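Local coordinates for type VII secretion system protein EssB (Staphylococcus aureus, PDB 4ANN), which is an integral membrane component of the type VII (Ess) secretion system, probably required for secretion of EsxA and EsxB, at residues E136-F139 / L140-K144; P71-N74 / I75-F78. All coordinates share one frame; numbering follows the deposited sequence.

Overall arrangement
Both contacts lie in the cytoplasmic part of EssB and within its YukC family region, whose clan is that of the protein kinases. Contact 2 comes first along the chain, where residues 71-78 lead from strand 70-71 to helix 80-89; contact 1 follows as the N-terminal part of helix 136-151. Their centres are about 19 Å apart and their nearest atoms about 7 Å, without touching. Helix 80-89 joins them: Ile75 of contact 2 packs on Leu87, and the backbone oxygen of that same leucine receives a hydrogen bond from Tyr143 of contact 1. Helix 80-89 thus has the 3-10 turn of contact 2 packed on it and accepts a bond from the helix of contact 1.

Contact 1. Residues E136-F139 / L140-K144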
# COMPACT_ATOMS: atom_id res chain seq x y z
N GLU A 136 -2.78 11.73 -6.37
CA GLU A 136 -4.04 10.98 -6.50
C GLU A 136 -4.04 10.12 -7.75
O GLU A 136 -4.53 8.97 -7.74
CB GLU A 136 -5.16 12.02 -6.54
CG GLU A 136 -6.46 11.74 -7.23
CD GLU A 136 -7.33 12.99 -7.32
OE1 GLU A 136 -7.78 13.46 -6.25
OE2 GLU A 136 -7.58 13.51 -8.44
N ALA A 137 -3.54 10.61 -8.87
CA ALA A 137 -3.52 9.85 -10.12
C ALA A 137 -2.67 8.60 -9.95
O ALA A 137 -3.02 7.54 -10.42
CB ALA A 137 -3.08 10.75 -11.27
N GLU A 138 -1.52 8.69 -9.28
CA GLU A 138 -0.68 7.51 -9.14
C GLU A 138 -1.22 6.54 -8.11
O GLU A 138 -1.04 5.31 -8.22
CB GLU A 138 0.76 8.00 -8.89
CG GLU A 138 1.56 6.85 -8.32
CD GLU A 138 2.54 5.92 -8.93
OE1 GLU A 138 2.30 5.07 -9.79
OE2 GLU A 138 3.69 5.97 -8.43
N PHE A 139 -1.94 6.99 -7.09
CA PHE A 139 -2.67 6.10 -6.18
C PHE A 139 -3.73 5.31 -6.97
O PHE A 139 -3.88 4.08 -6.81
CB PHE A 139 -3.35 6.94 -5.08
CG PHE A 139 -4.14 6.07 -4.10
CD1 PHE A 139 -3.53 5.41 -3.07
CD2 PHE A 139 -5.51 5.87 -4.26
CE1 PHE A 139 -4.18 4.61 -2.15
CE2 PHE A 139 -6.18 5.07 -3.36
CZ PHE A 139 -5.56 4.38 -2.37
N LEU A 140 -4.44 5.97 -7.86
CA LEU A 140 -5.45 5.29 -8.67
C LEU A 140 -4.82 4.27 -9.58
O LEU A 140 -5.37 3.16 -9.70
CB LEU A 140 -6.26 6.33 -9.45
CG LEU A 140 -7.36 5.74 -10.31
CD1 LEU A 140 -8.33 4.89 -9.45
CD2 LEU A 140 -8.11 6.87 -11.03
N THR A 141 -3.72 4.59 -10.26
CA THR A 141 -3.08 3.60 -11.12
C THR A 141 -2.67 2.38 -10.31
O THR A 141 -2.83 1.24 -10.75
CB THR A 141 -1.84 4.25 -11.78
OG1 THR A 141 -2.31 5.25 -12.67
CG2 THR A 141 -1.04 3.25 -12.58
N ARG A 142 -2.06 2.61 -9.15
CA ARG A 142 -1.63 1.48 -8.30
C ARG A 142 -2.82 0.66 -7.81
O ARG A 142 -2.76 -0.59 -7.78
CB ARG A 142 -0.77 2.02 -7.17
CG ARG A 142 0.57 2.51 -7.61
CD ARG A 142 1.33 3.28 -6.52
NE ARG A 142 2.68 3.50 -6.97
CZ ARG A 142 3.70 2.68 -6.78
NH1 ARG A 142 3.65 1.58 -6.01
NH2 ARG A 142 4.86 3.00 -7.30
N TYR A 143 -3.92 1.30 -7.44
CA TYR A 143 -5.12 0.57 -7.02
C TYR A 143 -5.66 -0.29 -8.16
O TYR A 143 -5.99 -1.46 -7.98
CB TYR A 143 -6.12 1.61 -6.47
CG TYR A 143 -7.24 1.07 -5.64
CD1 TYR A 143 -7.56 -0.25 -5.40
CD2 TYR A 143 -8.05 2.00 -5.01
CE1 TYR A 143 -8.63 -0.61 -4.62
CE2 TYR A 143 -9.13 1.65 -4.22
CZ TYR A 143 -9.40 0.32 -4.00
OH TYR A 143 -10.48 -0.03 -3.21
N LYS A 144 -5.72 0.28 -9.37
CA LYS A 144 -6.13 -0.47 -10.53
C LYS A 144 -5.26 -1.69 -10.74
O LYS A 144 -5.75 -2.79 -11.05
CB LYS A 144 -6.10 0.42 -11.77
CG LYS A 144 -7.18 1.48 -11.82
CD LYS A 144 -7.00 2.48 -12.92
CE LYS A 144 -8.20 3.37 -13.10
NZ LYS A 144 -7.98 4.38 -14.20
O HOH W 1 4.91 4.45 -10.19
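The N-terminal part of helix 136-151 carries an i to i+4 salt bridge, Glu138 with Arg142, on one flank and an aromatic pair, Phe139 with Tyr143, on another. In the conformer described, one of two modelled for Glu138, its OE2 lies 3.0 Å from Arg142 NE in a nearly straight bond, with an N-H...O angle of 167°; the bridge is therefore probably not permanent. The carboxylate oxygen sits at the edge of the guanidinium, close to its plane, whereas the nitrogen approaches OE2 from above the carboxylate plane, and the two flat groups stand 82° apart. The glutamate chain bends at chi2 (101°), which turns its carboxylate over to the arginine; the arginine runs extended from CG to NE. A second, weak bond reaches OE2 from Arg142 NH2 at 3.4 Å. Water 1 bridges the pair, donating to Glu138 OE2 at 2.6 Å and accepting from Arg142 NH2 at 3.2 Å, so OE2 takes two good bonds, from NE and water 1, and a weak one from NH2.

Phe139 and Tyr143 run side by side in the same direction, meeting obliquely at Phe139 CE2 and Tyr143 CD2, 4.0 Å apart. Beneath these side chains the regular helical ladder continues; the bond from Tyr143 N to Phe139 O measures 2.9 Å.

Arg142 NH1 bonds to Leu105 O, and Tyr143 OH to Leu87 O in helix 80-89. Phe139 and Tyr143 both pack on Leu183 of helix 183-192, Leu140 adds Leu186 of the same helix, and the salt-bridged pair rests against Val161 of helix 157-162.

Contact 2. Residues P71-N74 / I75-F78; sequences PFDN and IKSF
Lys76 reaches back along Asp73, the two side chains lying side by side and pointing the same way, and in the conformer described, one of two deposited for Asp73, Lys76 NZ forms a long, weak salt bridge with Asp73 OD1 at 3.4 Å. Water 2 bridges the two groups, donating to Asp73 OD1 at 2.8 Å and accepting from Lys76 NZ at 2.8 Å. The lysine is fully extended beyond CG, a shape that carries its amine back across the turn; on the way its CE passes 4.1 Å from CE2 of the Phe72 ring, the two side chains crossing at about a right angle. At another part of that ring, Ile75 CD1 touches Phe72 CE1 at 3.9 Å. With chi1 of 78°, Ile75 CG1 stands between its backbone N and carbonyl carbon, and CD1 is extended from there toward the phenylalanine.

The backbone beneath is a short 3-10 turn in the connection from strand 70-71 to helix 80-89, with i to i+3 bonds: Ile75 N donates to Phe72 O at 3.0 Å, nearly straight at the hydrogen but from above the carbonyl plane. Lys76 N to Asp73 O repeats the pattern more weakly. Water 3 donates to Asp73 O and, weakly, to Asn74 O, and is also hydrogen-bonded to Ser77 OG. The Phe78 ring folds back so that Ile75 CA lies over the centre of one face, 3.7 Å above its plane.

Phe72 is hydrogen-bonded through its backbone to Leu110 of strand 110-112, and its side chain touches the same residue. Ile75 packs on Phe112 of that strand and on Tyr86 and Leu87 of helix 80-89, while Phe78 packs edge-to-face with Tyr86.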
# COMPACT_ATOMS: atom_id res chain seq x y z
N PRO A 71 -0.80 -11.11 3.76
CA PRO A 71 -0.29 -10.36 2.60
C PRO A 71 -1.30 -10.23 1.50
O PRO A 71 -2.09 -11.16 1.24
CB PRO A 71 0.90 -11.21 2.12
CG PRO A 71 1.26 -12.01 3.32
CD PRO A 71 0.00 -12.31 4.04
N PHE A 72 -1.24 -9.13 0.76
CA PHE A 72 -2.13 -8.91 -0.40
C PHE A 72 -2.19 -10.13 -1.32
O PHE A 72 -3.25 -10.49 -1.78
CB PHE A 72 -1.69 -7.66 -1.15
CG PHE A 72 -2.29 -7.56 -2.54
CD1 PHE A 72 -3.59 -7.12 -2.72
CD2 PHE A 72 -1.57 -7.98 -3.64
CE1 PHE A 72 -4.16 -7.10 -4.00
CE2 PHE A 72 -2.16 -7.96 -4.91
CZ PHE A 72 -3.43 -7.53 -5.07
N ASP A 73 -1.03 -10.68 -1.68
CA ASP A 73 -1.05 -11.71 -2.69
C ASP A 73 -1.86 -12.94 -2.30
O ASP A 73 -2.23 -13.74 -3.17
CB ASP A 73 0.36 -12.16 -3.06
CG ASP A 73 1.12 -11.17 -3.92
OD1 ASP A 73 0.55 -10.30 -4.55
OD2 ASP A 73 2.38 -11.40 -3.93
N ASN A 74 -2.14 -13.11 -1.00
CA ASN A 74 -2.96 -14.25 -0.58
C ASN A 74 -4.39 -14.16 -1.05
O ASN A 74 -5.11 -15.16 -1.07
CB ASN A 74 -2.95 -14.33 0.98
CG ASN A 74 -1.64 -14.79 1.52
OD1 ASN A 74 -0.54 -14.56 0.92
ND2 ASN A 74 -1.72 -15.40 2.69
N ILE A 75 -4.89 -12.97 -1.41
CA ILE A 75 -6.29 -12.83 -1.77
C ILE A 75 -6.60 -13.33 -3.19
O ILE A 75 -7.75 -13.44 -3.56
CB ILE A 75 -6.82 -11.39 -1.61
CG1 ILE A 75 -6.45 -10.44 -2.72
CG2 ILE A 75 -6.46 -10.83 -0.23
CD1 ILE A 75 -7.18 -9.09 -2.63
N LYS A 76 -5.58 -13.63 -3.98
CA LYS A 76 -5.79 -13.98 -5.38
C LYS A 76 -6.58 -15.25 -5.57
O LYS A 76 -7.26 -15.41 -6.59
CB LYS A 76 -4.45 -14.07 -6.11
CG LYS A 76 -3.69 -12.76 -6.13
CD LYS A 76 -2.36 -12.79 -6.83
CE LYS A 76 -1.63 -11.50 -6.82
NZ LYS A 76 -0.34 -11.57 -7.52
N SER A 77 -6.53 -16.16 -4.59
CA SER A 77 -7.25 -17.40 -4.63
C SER A 77 -8.58 -17.35 -3.89
O SER A 77 -9.25 -18.39 -3.78
CB SER A 77 -6.36 -18.54 -4.05
OG SER A 77 -5.83 -18.22 -2.78
N PHE A 78 -8.97 -16.19 -3.38
CA PHE A 78 -10.25 -16.06 -2.67
C PHE A 78 -11.42 -16.20 -3.59
O PHE A 78 -11.36 -15.94 -4.80
CB PHE A 78 -10.31 -14.77 -1.93
CG PHE A 78 -9.50 -14.57 -0.69
CD1 PHE A 78 -8.60 -15.53 -0.22
CD2 PHE A 78 -9.62 -13.40 0.04
CE1 PHE A 78 -7.88 -15.30 0.93
CE2 PHE A 78 -8.93 -13.16 1.18
CZ PHE A 78 -8.04 -14.11 1.63
O HOH W 2 0.73 -9.02 -7.03
O HOH W 3 -3.48 -16.39 -3.35